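Long-range contacts in cytochrome P450 RhF (PDB 6RO8), which probably catalyses monooxygenation as a self-sufficient class VII P450, of which this chain is the N-terminal heme domain: residues E146-K151 / C392-E397; A278-L283 / R421-L426; K284-D289 / D359-Y364; K291-I296 / P403-C408. One frame throughout, in Å; residues are numbered along the deposited sequence.

Contact 1 (E146-K151 / C392-E397); sequences ELVRKK and CIFIEE
Val148 of helix 134-155 packs on helix 384-401 in the helical bundle of the cytochrome P450 fold, where these are helix D and helix L, the latter following the cysteine ligand of the heme iron. The axes of the two segments come within 9.9 Å and cross at -36°. Val148 carries most of the contact, each methyl having its own partners. CG1, anti to the backbone N (chi1 178°), lies along the aliphatic part of Glu397, 3.5 Å from Glu397 CB, the two side chains running past one another in opposite senses. CG2 is set between two neighbours, 3.8 Å from Ile393 CG2 and 3.7 Å from Phe394 CE1, meeting the phenyl ring obliquely. Met167 and Ile171 of the following helices touch both Val148 and Phe394. Charges are sorted away from this apolar patch. The carboxylate of Glu397 is held within its own helix by Arg400 and Arg401, whereas Arg149 bends at chi3 back toward Glu146, in a salt bridge one helical turn away. Glu397 OE1 meets Arg149 through carbon, 3.6 Å from Arg149 CA, while Arg149 NE stays 6.1 Å from Glu397 OE1.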
loop_
_atom_site.group_PDB
_atom_site.type_symbol
_atom_site.label_atom_id
_atom_site.label_comp_id
_atom_site.label_asym_id
_atom_site.label_seq_id
_atom_site.Cartn_x
_atom_site.Cartn_y
_atom_site.Cartn_z
ATOM N N GLU A 146 -10.035 6.808 -20.137
ATOM C CA GLU A 146 -9.828 6.204 -21.451
ATOM C C GLU A 146 -9.344 4.768 -21.315
ATOM O O GLU A 146 -9.811 3.874 -22.030
ATOM C CB GLU A 146 -8.827 7.024 -22.264
ATOM C CG GLU A 146 -9.353 8.342 -22.794
ATOM C CD GLU A 146 -10.381 8.171 -23.900
ATOM O OE1 GLU A 146 -10.009 7.711 -25.010
ATOM O OE2 GLU A 146 -11.564 8.508 -23.664
ATOM N N LEU A 147 -8.418 4.524 -20.384
ATOM C CA LEU A 147 -7.857 3.188 -20.234
ATOM C C LEU A 147 -8.933 2.190 -19.833
ATOM O O LEU A 147 -9.047 1.107 -20.421
ATOM C CB LEU A 147 -6.722 3.203 -19.201
ATOM C CG LEU A 147 -5.406 3.847 -19.641
ATOM C CD1 LEU A 147 -4.347 3.654 -18.576
ATOM C CD2 LEU A 147 -4.954 3.253 -20.965
ATOM N N VAL A 148 -9.734 2.544 -18.828
ATOM C CA VAL A 148 -10.734 1.621 -18.315
ATOM C C VAL A 148 -11.824 1.375 -19.354
ATOM O O VAL A 148 -12.366 0.267 -19.457
ATOM C CB VAL A 148 -11.303 2.171 -16.998
ATOM C CG1 VAL A 148 -12.373 1.264 -16.459
ATOM C CG2 VAL A 148 -10.184 2.349 -15.984
ATOM N N ARG A 149 -12.164 2.395 -20.142
ATOM C CA ARG A 149 -13.161 2.197 -21.185
ATOM C C ARG A 149 -12.670 1.186 -22.214
ATOM O O ARG A 149 -13.436 0.335 -22.684
ATOM C CB ARG A 149 -13.490 3.523 -21.866
ATOM C CG ARG A 149 -14.667 3.413 -22.830
ATOM C CD ARG A 149 -15.036 4.748 -23.450
ATOM N NE ARG A 149 -14.079 5.162 -24.473
ATOM C CZ ARG A 149 -13.047 5.970 -24.261
ATOM N NH1 ARG A 149 -12.831 6.477 -23.051
ATOM N NH2 ARG A 149 -12.237 6.278 -25.267
ATOM N N LYS A 150 -11.386 1.266 -22.586
ATOM C CA LYS A 150 -10.883 0.384 -23.636
ATOM C C LYS A 150 -10.628 -1.013 -23.106
ATOM O O LYS A 150 -10.873 -1.999 -23.808
ATOM C CB LYS A 150 -9.620 0.975 -24.262
ATOM C CG LYS A 150 -9.785 2.432 -24.611
ATOM C CD LYS A 150 -8.575 3.046 -25.293
ATOM C CE LYS A 150 -8.753 3.152 -26.795
ATOM N NZ LYS A 150 -7.426 3.258 -27.463
ATOM N N LYS A 151 -10.143 -1.123 -21.869
ATOM C CA LYS A 151 -9.897 -2.450 -21.318
ATOM C C LYS A 151 -11.188 -3.258 -21.237
ATOM O O LYS A 151 -11.234 -4.410 -21.690
ATOM C CB LYS A 151 -9.226 -2.347 -19.953
ATOM C CG LYS A 151 -7.708 -2.311 -20.058
ATOM C CD LYS A 151 -7.159 -3.663 -20.501
ATOM C CE LYS A 151 -5.991 -3.538 -21.477
ATOM N NZ LYS A 151 -4.648 -3.402 -20.834
ATOM N N CYS A 392 -12.701 4.820 -8.073
ATOM C CA CYS A 392 -14.027 5.244 -8.551
ATOM C C CYS A 392 -14.252 4.910 -10.021
ATOM O O CYS A 392 -15.279 4.312 -10.366
ATOM C CB CYS A 392 -14.227 6.735 -8.283
ATOM S SG CYS A 392 -14.010 7.146 -6.535
ATOM N N ILE A 393 -13.305 5.262 -10.894
ATOM C CA ILE A 393 -13.498 5.010 -12.320
ATOM C C ILE A 393 -13.681 3.517 -12.582
ATOM O O ILE A 393 -14.582 3.113 -13.332
ATOM C CB ILE A 393 -12.335 5.591 -13.143
ATOM C CG1 ILE A 393 -12.417 7.122 -13.179
ATOM C CG2 ILE A 393 -12.362 5.061 -14.574
ATOM C CD1 ILE A 393 -11.047 7.806 -13.192
ATOM N N PHE A 394 -12.861 2.672 -11.950
ATOM C CA PHE A 394 -13.063 1.230 -12.092
ATOM C C PHE A 394 -14.501 0.861 -11.779
ATOM O O PHE A 394 -15.201 0.267 -12.606
ATOM C CB PHE A 394 -12.128 0.437 -11.178
ATOM C CG PHE A 394 -10.731 0.335 -11.680
ATOM C CD1 PHE A 394 -10.474 0.015 -13.004
ATOM C CD2 PHE A 394 -9.660 0.559 -10.818
ATOM C CE1 PHE A 394 -9.168 -0.079 -13.455
ATOM C CE2 PHE A 394 -8.369 0.473 -11.261
ATOM C CZ PHE A 394 -8.117 0.149 -12.574
ATOM N N ILE A 395 -14.966 1.247 -10.594
ATOM C CA ILE A 395 -16.285 0.832 -10.137
ATOM C C ILE A 395 -17.391 1.489 -10.964
ATOM O O ILE A 395 -18.398 0.846 -11.298
ATOM C CB ILE A 395 -16.429 1.142 -8.640
ATOM C CG1 ILE A 395 -15.391 0.350 -7.848
ATOM C CG2 ILE A 395 -17.844 0.843 -8.175
ATOM C CD1 ILE A 395 -15.173 0.886 -6.449
ATOM N N GLU A 396 -17.233 2.776 -11.300
ATOM C CA GLU A 396 -18.222 3.440 -12.138
ATOM C C GLU A 396 -18.361 2.713 -13.465
ATOM O O GLU A 396 -19.472 2.353 -13.873
ATOM C CB GLU A 396 -17.853 4.911 -12.360
ATOM C CG GLU A 396 -19.029 5.803 -12.836
ATOM C CD GLU A 396 -19.262 5.720 -14.345
ATOM O OE1 GLU A 396 -18.323 5.255 -15.023
ATOM O OE2 GLU A 396 -20.368 6.105 -14.850
ATOM N N GLU A 397 -17.231 2.466 -14.142
ATOM C CA GLU A 397 -17.276 1.824 -15.452
ATOM C C GLU A 397 -17.953 0.466 -15.359
ATOM O O GLU A 397 -18.882 0.165 -16.120
ATOM C CB GLU A 397 -15.866 1.691 -16.035
ATOM C CG GLU A 397 -15.804 1.256 -17.523
ATOM C CD GLU A 397 -16.216 2.384 -18.483
ATOM O OE1 GLU A 397 -16.447 2.107 -19.695
ATOM O OE2 GLU A 397 -16.313 3.553 -18.025
#

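Contact 2 (A278-L283 / R421-L426); sequences ASANAL and RGPEAL
Asn281 and Arg421 supply the polar part of this buried contact. Asn281 ND2 donates to Arg421 O over 2.9 Å with an N-H...O angle of 154°. The donor stands above the peptide carbonyl plane, 37° out of it, and the acceptor is somewhat tilted from the amide plane. The same ND2 makes a weak bond to Ser314 O, so the amide also ties in the end of helix 303-314. Its other end faces carbon: a chi1 of -72° swings the amide across the chain at Gly422, and Asn281 OD1 lies 3.4 Å from Gly422 CA and beside the Pro423 ring. Helix 273-288 is the C-terminal half of helix I, the long central helix of P450s, and Ala278 in it touches the heme. The loop that crosses it follows Phe420, a residue lining the pocket of the bound histidine; this part of the chain probably corresponds to the sixth substrate recognition site. Apolar contacts continue down the helix. Ala280 CB packs on the CD and CG atoms of Pro423, 3.8 Å from Pro423 CD. Further on, Leu426 reaches in with both methyls, chiefly CD2, which is 3.7 Å from Leu283 CB; both lie near Ala280 O. Leu168 of helix 163-168 touches Ala280, Leu283 and Leu426 alike.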
loop_
_atom_site.group_PDB
_atom_site.type_symbol
_atom_site.label_atom_id
_atom_site.label_comp_id
_atom_site.label_asym_id
_atom_site.label_seq_id
_atom_site.Cartn_x
_atom_site.Cartn_y
_atom_site.Cartn_z
ATOM N N ALA A 278 -6.086 -2.348 -3.689
ATOM C CA ALA A 278 -7.263 -1.725 -3.088
ATOM C C ALA A 278 -8.476 -1.822 -4.013
ATOM O O ALA A 278 -9.597 -2.064 -3.548
ATOM C CB ALA A 278 -6.976 -0.257 -2.734
ATOM N N SER A 279 -8.264 -1.620 -5.325
ATOM C CA SER A 279 -9.343 -1.749 -6.308
ATOM C C SER A 279 -9.912 -3.152 -6.352
ATOM O O SER A 279 -11.121 -3.327 -6.575
ATOM C CB SER A 279 -8.863 -1.348 -7.715
ATOM O OG SER A 279 -8.214 -0.095 -7.737
ATOM N N ALA A 280 -9.047 -4.157 -6.212
ATOM C CA ALA A 280 -9.551 -5.521 -6.161
ATOM C C ALA A 280 -10.335 -5.768 -4.869
ATOM O O ALA A 280 -11.408 -6.394 -4.887
ATOM C CB ALA A 280 -8.401 -6.504 -6.314
ATOM N N ASN A 281 -9.833 -5.254 -3.742
ATOM C CA ASN A 281 -10.553 -5.394 -2.478
ATOM C C ASN A 281 -11.933 -4.763 -2.553
ATOM O O ASN A 281 -12.926 -5.353 -2.103
ATOM C CB ASN A 281 -9.763 -4.741 -1.351
ATOM C CG ASN A 281 -8.563 -5.518 -0.982
ATOM O OD1 ASN A 281 -8.452 -6.697 -1.319
ATOM N ND2 ASN A 281 -7.618 -4.858 -0.313
ATOM N N ALA A 282 -12.008 -3.552 -3.106
ATOM C CA ALA A 282 -13.275 -2.832 -3.153
ATOM C C ALA A 282 -14.291 -3.555 -4.024
ATOM O O ALA A 282 -15.445 -3.728 -3.619
ATOM C CB ALA A 282 -13.041 -1.403 -3.642
ATOM N N LEU A 283 -13.877 -3.984 -5.220
ATOM C CA LEU A 283 -14.779 -4.721 -6.096
ATOM C C LEU A 283 -15.200 -6.042 -5.464
ATOM O O LEU A 283 -16.370 -6.437 -5.566
ATOM C CB LEU A 283 -14.126 -4.970 -7.453
ATOM C CG LEU A 283 -13.976 -3.756 -8.348
ATOM C CD1 LEU A 283 -12.888 -4.003 -9.366
ATOM C CD2 LEU A 283 -15.274 -3.460 -9.041
ATOM N N ARG A 421 -2.258 -6.125 1.064
ATOM C CA ARG A 421 -3.336 -7.111 1.036
ATOM C C ARG A 421 -4.261 -6.868 -0.152
ATOM O O ARG A 421 -4.870 -5.797 -0.284
ATOM C CB ARG A 421 -4.137 -7.094 2.338
ATOM C CG ARG A 421 -5.106 -8.244 2.408
ATOM C CD ARG A 421 -5.743 -8.422 3.773
ATOM N NE ARG A 421 -6.713 -9.517 3.739
ATOM C CZ ARG A 421 -6.396 -10.812 3.800
ATOM N NH1 ARG A 421 -5.130 -11.189 3.931
ATOM N NH2 ARG A 421 -7.348 -11.737 3.752
ATOM N N GLY A 422 -4.367 -7.881 -1.005
ATOM C CA GLY A 422 -5.352 -7.923 -2.052
ATOM C C GLY A 422 -5.345 -9.304 -2.664
ATOM O O GLY A 422 -4.344 -10.024 -2.612
ATOM N N PRO A 423 -6.470 -9.713 -3.238
ATOM C CA PRO A 423 -6.553 -11.060 -3.812
ATOM C C PRO A 423 -5.782 -11.130 -5.124
ATOM O O PRO A 423 -5.758 -10.175 -5.901
ATOM C CB PRO A 423 -8.056 -11.251 -4.033
ATOM C CG PRO A 423 -8.559 -9.834 -4.312
ATOM C CD PRO A 423 -7.667 -8.894 -3.516
ATOM N N GLU A 424 -5.138 -12.278 -5.365
ATOM C CA GLU A 424 -4.344 -12.430 -6.585
ATOM C C GLU A 424 -5.228 -12.511 -7.828
ATOM O O GLU A 424 -4.847 -12.028 -8.900
ATOM C CB GLU A 424 -3.456 -13.665 -6.479
ATOM C CG GLU A 424 -2.794 -13.747 -5.147
ATOM C CD GLU A 424 -1.456 -14.422 -5.197
ATOM O OE1 GLU A 424 -1.343 -15.540 -4.652
ATOM O OE2 GLU A 424 -0.523 -13.827 -5.776
ATOM N N ALA A 425 -6.401 -13.123 -7.705
ATOM C CA ALA A 425 -7.376 -13.168 -8.777
ATOM C C ALA A 425 -8.707 -12.620 -8.279
ATOM O O ALA A 425 -8.985 -12.611 -7.073
ATOM C CB ALA A 425 -7.553 -14.599 -9.302
ATOM N N LEU A 426 -9.529 -12.147 -9.225
ATOM C CA LEU A 426 -10.886 -11.675 -8.939
ATOM C C LEU A 426 -11.794 -12.206 -10.057
ATOM O O LEU A 426 -12.100 -11.505 -11.026
ATOM C CB LEU A 426 -10.941 -10.147 -8.829
ATOM C CG LEU A 426 -12.178 -9.594 -8.110
ATOM C CD1 LEU A 426 -12.219 -10.012 -6.638
ATOM C CD2 LEU A 426 -12.305 -8.079 -8.249
#

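Contact 3 (K284-D289 / D359-Y364); sequences KLLLAD and DELDIY
A small apolar contact near the surface, Leu285 and Leu286 against Leu361 and Ile363, joins the C-terminal end of the long central helix of the P450 fold, helix 273-288, to the extended loop before the heme-binding cysteine, the part of a P450 known as the meander. Leu361 is the central side chain. A chi1 of 173° turns Leu361 CG away from its own N and spreads the two methyls over the helix. Leu361 CD1 meets Leu285 CD1 at 3.7 Å, the two side chains crossing at a slant, and Leu361 CD2 lies more loosely, 4.2 Å from Leu286 CD2. That same methyl of Leu286 also approaches Ile363 CG2, at 4.2 Å. Val292 of the next helix touches both Leu286 and Ile363 and extends the apolar patch. Beside the leucines, the carboxylate of Asp289 turns one oxygen to this patch, with OD2 4.2 Å from Leu361 CD2. Its OD1 makes a weak N-cap bond to Val292 N. Polar bonds of the loop lie close by: Asp362 N donates to Glu309, the glutamate of the ExxR motif on helix 303-314. The side chain of Asp362 forms an Asx turn, OD1 accepting from Tyr364 N at 3.2 Å, with the donor well above the carboxylate plane.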
loop_
_atom_site.group_PDB
_atom_site.type_symbol
_atom_site.label_atom_id
_atom_site.label_comp_id
_atom_site.label_asym_id
_atom_site.label_seq_id
_atom_site.Cartn_x
_atom_site.Cartn_y
_atom_site.Cartn_z
ATOM N N LYS A 284 -14.259 -6.735 -4.806
ATOM C CA LYS A 284 -14.609 -7.958 -4.084
ATOM C C LYS A 284 -15.670 -7.682 -3.014
ATOM O O LYS A 284 -16.656 -8.416 -2.899
ATOM C CB LYS A 284 -13.345 -8.571 -3.472
ATOM C CG LYS A 284 -13.522 -9.831 -2.626
ATOM C CD LYS A 284 -12.150 -10.447 -2.320
ATOM C CE LYS A 284 -12.255 -11.577 -1.309
ATOM N NZ LYS A 284 -12.987 -11.134 -0.087
ATOM N N LEU A 285 -15.480 -6.615 -2.232
ATOM C CA LEU A 285 -16.433 -6.241 -1.194
ATOM C C LEU A 285 -17.800 -5.916 -1.774
ATOM O O LEU A 285 -18.818 -6.471 -1.340
ATOM C CB LEU A 285 -15.904 -5.033 -0.432
ATOM C CG LEU A 285 -15.216 -5.215 0.902
ATOM C CD1 LEU A 285 -14.887 -3.839 1.431
ATOM C CD2 LEU A 285 -16.130 -5.960 1.849
ATOM N N LEU A 286 -17.850 -4.998 -2.747
ATOM C CA LEU A 286 -19.126 -4.497 -3.243
ATOM C C LEU A 286 -19.856 -5.513 -4.111
ATOM O O LEU A 286 -21.091 -5.531 -4.116
ATOM C CB LEU A 286 -18.914 -3.188 -4.018
ATOM C CG LEU A 286 -18.167 -2.055 -3.285
ATOM C CD1 LEU A 286 -17.639 -0.989 -4.263
ATOM C CD2 LEU A 286 -19.001 -1.389 -2.168
ATOM N N LEU A 287 -19.131 -6.347 -4.860
ATOM C CA LEU A 287 -19.773 -7.358 -5.695
ATOM C C LEU A 287 -20.386 -8.474 -4.874
ATOM O O LEU A 287 -21.216 -9.234 -5.402
ATOM C CB LEU A 287 -18.778 -7.956 -6.689
ATOM C CG LEU A 287 -18.496 -7.111 -7.928
ATOM C CD1 LEU A 287 -17.689 -7.916 -8.918
ATOM C CD2 LEU A 287 -19.770 -6.646 -8.561
ATOM N N ALA A 288 -20.004 -8.582 -3.603
ATOM C CA ALA A 288 -20.519 -9.635 -2.747
ATOM C C ALA A 288 -21.777 -9.223 -1.998
ATOM O O ALA A 288 -22.561 -10.096 -1.610
ATOM C CB ALA A 288 -19.443 -10.080 -1.755
ATOM N N ASP A 289 -21.989 -7.925 -1.801
ATOM C CA ASP A 289 -23.191 -7.387 -1.161
ATOM C C ASP A 289 -24.101 -6.851 -2.269
ATOM O O ASP A 289 -24.019 -5.688 -2.673
ATOM C CB ASP A 289 -22.805 -6.318 -0.143
ATOM C CG ASP A 289 -23.912 -6.004 0.838
ATOM O OD1 ASP A 289 -25.103 -6.216 0.507
ATOM O OD2 ASP A 289 -23.586 -5.522 1.942
ATOM N N ASP A 359 -17.121 -3.989 11.740
ATOM C CA ASP A 359 -16.870 -5.030 10.752
ATOM C C ASP A 359 -17.870 -5.007 9.606
ATOM O O ASP A 359 -17.715 -5.775 8.650
ATOM C CB ASP A 359 -16.855 -6.399 11.425
ATOM C CG ASP A 359 -15.829 -6.475 12.516
ATOM O OD1 ASP A 359 -14.757 -5.862 12.355
ATOM O OD2 ASP A 359 -16.090 -7.133 13.536
ATOM N N GLU A 360 -18.863 -4.128 9.659
ATOM C CA GLU A 360 -19.894 -4.064 8.640
ATOM C C GLU A 360 -19.551 -3.048 7.551
ATOM O O GLU A 360 -18.916 -2.019 7.798
ATOM C CB GLU A 360 -21.237 -3.738 9.286
ATOM C CG GLU A 360 -21.835 -4.938 10.002
ATOM C CD GLU A 360 -22.992 -4.569 10.918
ATOM O OE1 GLU A 360 -23.260 -5.319 11.885
ATOM O OE2 GLU A 360 -23.640 -3.534 10.668
ATOM N N LEU A 361 -19.973 -3.368 6.330
ATOM C CA LEU A 361 -19.751 -2.518 5.162
ATOM C C LEU A 361 -20.951 -1.592 5.018
ATOM O O LEU A 361 -21.970 -1.951 4.434
ATOM C CB LEU A 361 -19.547 -3.358 3.908
ATOM C CG LEU A 361 -19.469 -2.557 2.608
ATOM C CD1 LEU A 361 -18.028 -2.099 2.339
ATOM C CD2 LEU A 361 -20.008 -3.366 1.437
ATOM N N ASP A 362 -20.822 -0.385 5.562
ATOM C CA ASP A 362 -21.847 0.647 5.498
ATOM C C ASP A 362 -21.342 1.739 4.553
ATOM O O ASP A 362 -20.449 2.513 4.906
ATOM C CB ASP A 362 -22.130 1.185 6.897
ATOM C CG ASP A 362 -23.012 2.417 6.886
ATOM O OD1 ASP A 362 -23.663 2.665 5.850
ATOM O OD2 ASP A 362 -23.049 3.141 7.909
ATOM N N ILE A 363 -21.928 1.829 3.350
ATOM C CA ILE A 363 -21.308 2.676 2.339
ATOM C C ILE A 363 -21.554 4.147 2.590
ATOM O O ILE A 363 -20.889 4.972 1.967
ATOM C CB ILE A 363 -21.709 2.390 0.874
ATOM C CG1 ILE A 363 -23.209 2.563 0.640
ATOM C CG2 ILE A 363 -21.205 1.042 0.451
ATOM C CD1 ILE A 363 -23.606 2.242 -0.787
ATOM N N TYR A 364 -22.426 4.526 3.518
ATOM C CA TYR A 364 -22.247 5.874 4.061
ATOM C C TYR A 364 -22.176 5.850 5.566
ATOM O O TYR A 364 -22.947 6.512 6.261
ATOM C CB TYR A 364 -23.303 6.897 3.668
ATOM C CG TYR A 364 -22.911 7.661 2.426
ATOM C CD1 TYR A 364 -22.588 6.976 1.292
ATOM C CD2 TYR A 364 -22.885 9.057 2.382
ATOM C CE1 TYR A 364 -22.185 7.598 0.169
ATOM C CE2 TYR A 364 -22.489 9.719 1.218
ATOM C CZ TYR A 364 -22.141 8.954 0.115
ATOM O OH TYR A 364 -21.730 9.447 -1.089
#

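Contact 4 (K291-I296 / P403-C408); sequences KVWKKI and PDLKLC
Pro403 O is approached by two side chains of consecutive residues on helix 290-298. Trp293 NE1 donates to it over 3.0 Å with an N-H...O angle of 142°. The oxygen sits in the ring plane of the indole, at its edge. The N-H, however, arrives from above the carbonyl plane, 50° out of it. Lys294 NZ adds a weak bond to the same oxygen at 3.2 Å. Its chain, bent at chi2, chi3 and chi4, curls over to bring CE and NZ to the loop. The helix is J in P450 nomenclature, and the loop leads from the end of helix L into strand 406-407, an outer strand of the small antiparallel sheet that also holds strands 160-162 and 427-429. Trp293 has CG anti to the backbone N (chi1 177°), which sends the indole from the helix across to this loop. Besides the N-H edge, the ring uses a face, over which Leu405 O lies in a contact that is no hydrogen bond; that oxygen accepts instead from Arg290 NH2. The benzo part is met by carbon, Trp293 CZ2 standing 3.9 Å from Leu405 CB. Leu287 of helix 273-288 touches both Trp293 and Leu405.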
loop_
_atom_site.group_PDB
_atom_site.type_symbol
_atom_site.label_atom_id
_atom_site.label_comp_id
_atom_site.label_asym_id
_atom_site.label_seq_id
_atom_site.Cartn_x
_atom_site.Cartn_y
_atom_site.Cartn_z
ATOM N N LYS A 291 -27.171 -6.049 -2.416
ATOM C CA LYS A 291 -27.926 -4.859 -2.044
ATOM C C LYS A 291 -27.055 -3.618 -2.226
ATOM O O LYS A 291 -27.482 -2.626 -2.822
ATOM C CB LYS A 291 -28.431 -4.979 -0.599
ATOM C CG LYS A 291 -29.443 -6.129 -0.281
ATOM C CD LYS A 291 -28.874 -7.567 -0.514
ATOM C CE LYS A 291 -27.683 -7.915 0.406
ATOM N NZ LYS A 291 -26.726 -8.934 -0.174
ATOM N N VAL A 292 -25.796 -3.684 -1.780
ATOM C CA VAL A 292 -24.891 -2.545 -1.933
ATOM C C VAL A 292 -24.604 -2.278 -3.410
ATOM O O VAL A 292 -24.512 -1.121 -3.842
ATOM C CB VAL A 292 -23.597 -2.780 -1.121
ATOM C CG1 VAL A 292 -22.478 -1.850 -1.589
ATOM C CG2 VAL A 292 -23.858 -2.582 0.371
ATOM N N TRP A 293 -24.486 -3.337 -4.213
ATOM C CA TRP A 293 -24.046 -3.167 -5.595
ATOM C C TRP A 293 -25.111 -2.472 -6.438
ATOM O O TRP A 293 -24.803 -1.571 -7.235
ATOM C CB TRP A 293 -23.686 -4.530 -6.191
ATOM C CG TRP A 293 -23.277 -4.486 -7.633
ATOM C CD1 TRP A 293 -24.008 -4.900 -8.696
ATOM C CD2 TRP A 293 -22.034 -4.003 -8.166
ATOM N NE1 TRP A 293 -23.306 -4.709 -9.861
ATOM C CE2 TRP A 293 -22.089 -4.161 -9.564
ATOM C CE3 TRP A 293 -20.883 -3.459 -7.595
ATOM C CZ2 TRP A 293 -21.043 -3.789 -10.404
ATOM C CZ3 TRP A 293 -19.843 -3.088 -8.429
ATOM C CH2 TRP A 293 -19.930 -3.252 -9.817
ATOM N N LYS A 294 -26.379 -2.870 -6.289
ATOM C CA LYS A 294 -27.390 -2.193 -7.085
ATOM C C LYS A 294 -27.647 -0.792 -6.573
ATOM O O LYS A 294 -28.045 0.073 -7.357
ATOM C CB LYS A 294 -28.673 -3.027 -7.152
ATOM C CG LYS A 294 -28.490 -4.309 -8.006
ATOM C CD LYS A 294 -29.190 -4.213 -9.423
ATOM C CE LYS A 294 -28.303 -4.936 -10.479
ATOM N NZ LYS A 294 -28.021 -6.393 -10.169
ATOM N N LYS A 295 -27.391 -0.536 -5.288
ATOM C CA LYS A 295 -27.364 0.847 -4.830
ATOM C C LYS A 295 -26.293 1.643 -5.571
ATOM O O LYS A 295 -26.544 2.782 -5.995
ATOM C CB LYS A 295 -27.150 0.916 -3.317
ATOM C CG LYS A 295 -28.396 1.338 -2.549
ATOM C CD LYS A 295 -28.352 0.967 -1.056
ATOM C CE LYS A 295 -28.787 -0.467 -0.832
ATOM N NZ LYS A 295 -30.267 -0.610 -0.923
ATOM N N ILE A 296 -25.101 1.045 -5.761
ATOM C CA ILE A 296 -24.055 1.648 -6.592
ATOM C C ILE A 296 -24.514 1.756 -8.047
ATOM O O ILE A 296 -24.366 2.808 -8.687
ATOM C CB ILE A 296 -22.746 0.836 -6.502
ATOM C CG1 ILE A 296 -22.180 0.770 -5.072
ATOM C CG2 ILE A 296 -21.725 1.358 -7.522
ATOM C CD1 ILE A 296 -22.114 2.083 -4.338
ATOM N N PRO A 403 -24.083 -4.113 -14.922
ATOM C CA PRO A 403 -24.769 -4.057 -13.619
ATOM C C PRO A 403 -25.114 -5.424 -13.035
ATOM O O PRO A 403 -25.377 -5.508 -11.827
ATOM C CB PRO A 403 -26.032 -3.242 -13.920
ATOM C CG PRO A 403 -26.204 -3.336 -15.401
ATOM C CD PRO A 403 -24.845 -3.427 -15.982
ATOM N N ASP A 404 -25.130 -6.491 -13.839
ATOM C CA ASP A 404 -25.333 -7.834 -13.305
ATOM C C ASP A 404 -24.022 -8.508 -12.907
ATOM O O ASP A 404 -24.018 -9.709 -12.629
ATOM C CB ASP A 404 -26.107 -8.709 -14.307
ATOM C CG ASP A 404 -25.305 -9.048 -15.557
ATOM O OD1 ASP A 404 -24.594 -8.168 -16.084
ATOM O OD2 ASP A 404 -25.396 -10.207 -16.023
ATOM N N LEU A 405 -22.918 -7.762 -12.877
ATOM C CA LEU A 405 -21.639 -8.288 -12.425
ATOM C C LEU A 405 -21.775 -8.981 -11.078
ATOM O O LEU A 405 -22.363 -8.428 -10.145
ATOM C CB LEU A 405 -20.635 -7.142 -12.301
ATOM C CG LEU A 405 -19.189 -7.587 -12.349
ATOM C CD1 LEU A 405 -19.096 -8.120 -13.713
ATOM C CD2 LEU A 405 -18.256 -6.420 -12.168
ATOM N N LYS A 406 -21.221 -10.194 -10.976
ATOM C CA LYS A 406 -21.197 -10.935 -9.717
ATOM C C LYS A 406 -19.884 -11.696 -9.592
ATOM O O LYS A 406 -19.255 -12.046 -10.593
ATOM C CB LYS A 406 -22.368 -11.926 -9.580
ATOM C CG LYS A 406 -22.625 -12.867 -10.768
ATOM C CD LYS A 406 -24.109 -13.235 -10.833
ATOM C CE LYS A 406 -24.851 -12.361 -11.808
ATOM N NZ LYS A 406 -26.287 -12.159 -11.509
ATOM N N LEU A 407 -19.478 -11.959 -8.354
ATOM C CA LEU A 407 -18.305 -12.791 -8.125
ATOM C C LEU A 407 -18.613 -14.240 -8.489
ATOM O O LEU A 407 -19.707 -14.740 -8.216
ATOM C CB LEU A 407 -17.870 -12.705 -6.661
ATOM C CG LEU A 407 -17.261 -11.379 -6.194
ATOM C CD1 LEU A 407 -17.318 -11.266 -4.657
ATOM C CD2 LEU A 407 -15.826 -11.222 -6.709
ATOM N N CYS A 408 -17.662 -14.909 -9.136
ATOM C CA CYS A 408 -17.759 -16.359 -9.240
ATOM C C CYS A 408 -17.356 -17.023 -7.927
ATOM O O CYS A 408 -16.635 -16.449 -7.109
ATOM C CB CYS A 408 -16.866 -16.910 -10.354
ATOM S SG CYS A 408 -16.943 -16.145 -11.996
#

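Overall arrangement
The four contacts form one connected region of the heme domain, each touching the other three. Helix 273-288 serves both contact 2 and contact 3, whose centres are about 13 Å apart, and Leu426 CD1 lies 3.7 Å from Lys284 CB between them. Contacts 3 and 4 are closer, about 10 Å between centres, with Leu287 CD2 3.5 Å from Trp293 CD2. Contacts 1 and 2 meet where Phe394 CD2 lies 3.5 Å from Ser279 OG; Ile395 of helix 384-401 also touches Leu283, Leu286 and Ile296. Contact 2 is nearest the heme: Ala278 touches it and the Asn281 side chain is about 8 Å away, against about 10 Å for that of Phe394 and about 12 Å for that of Leu285.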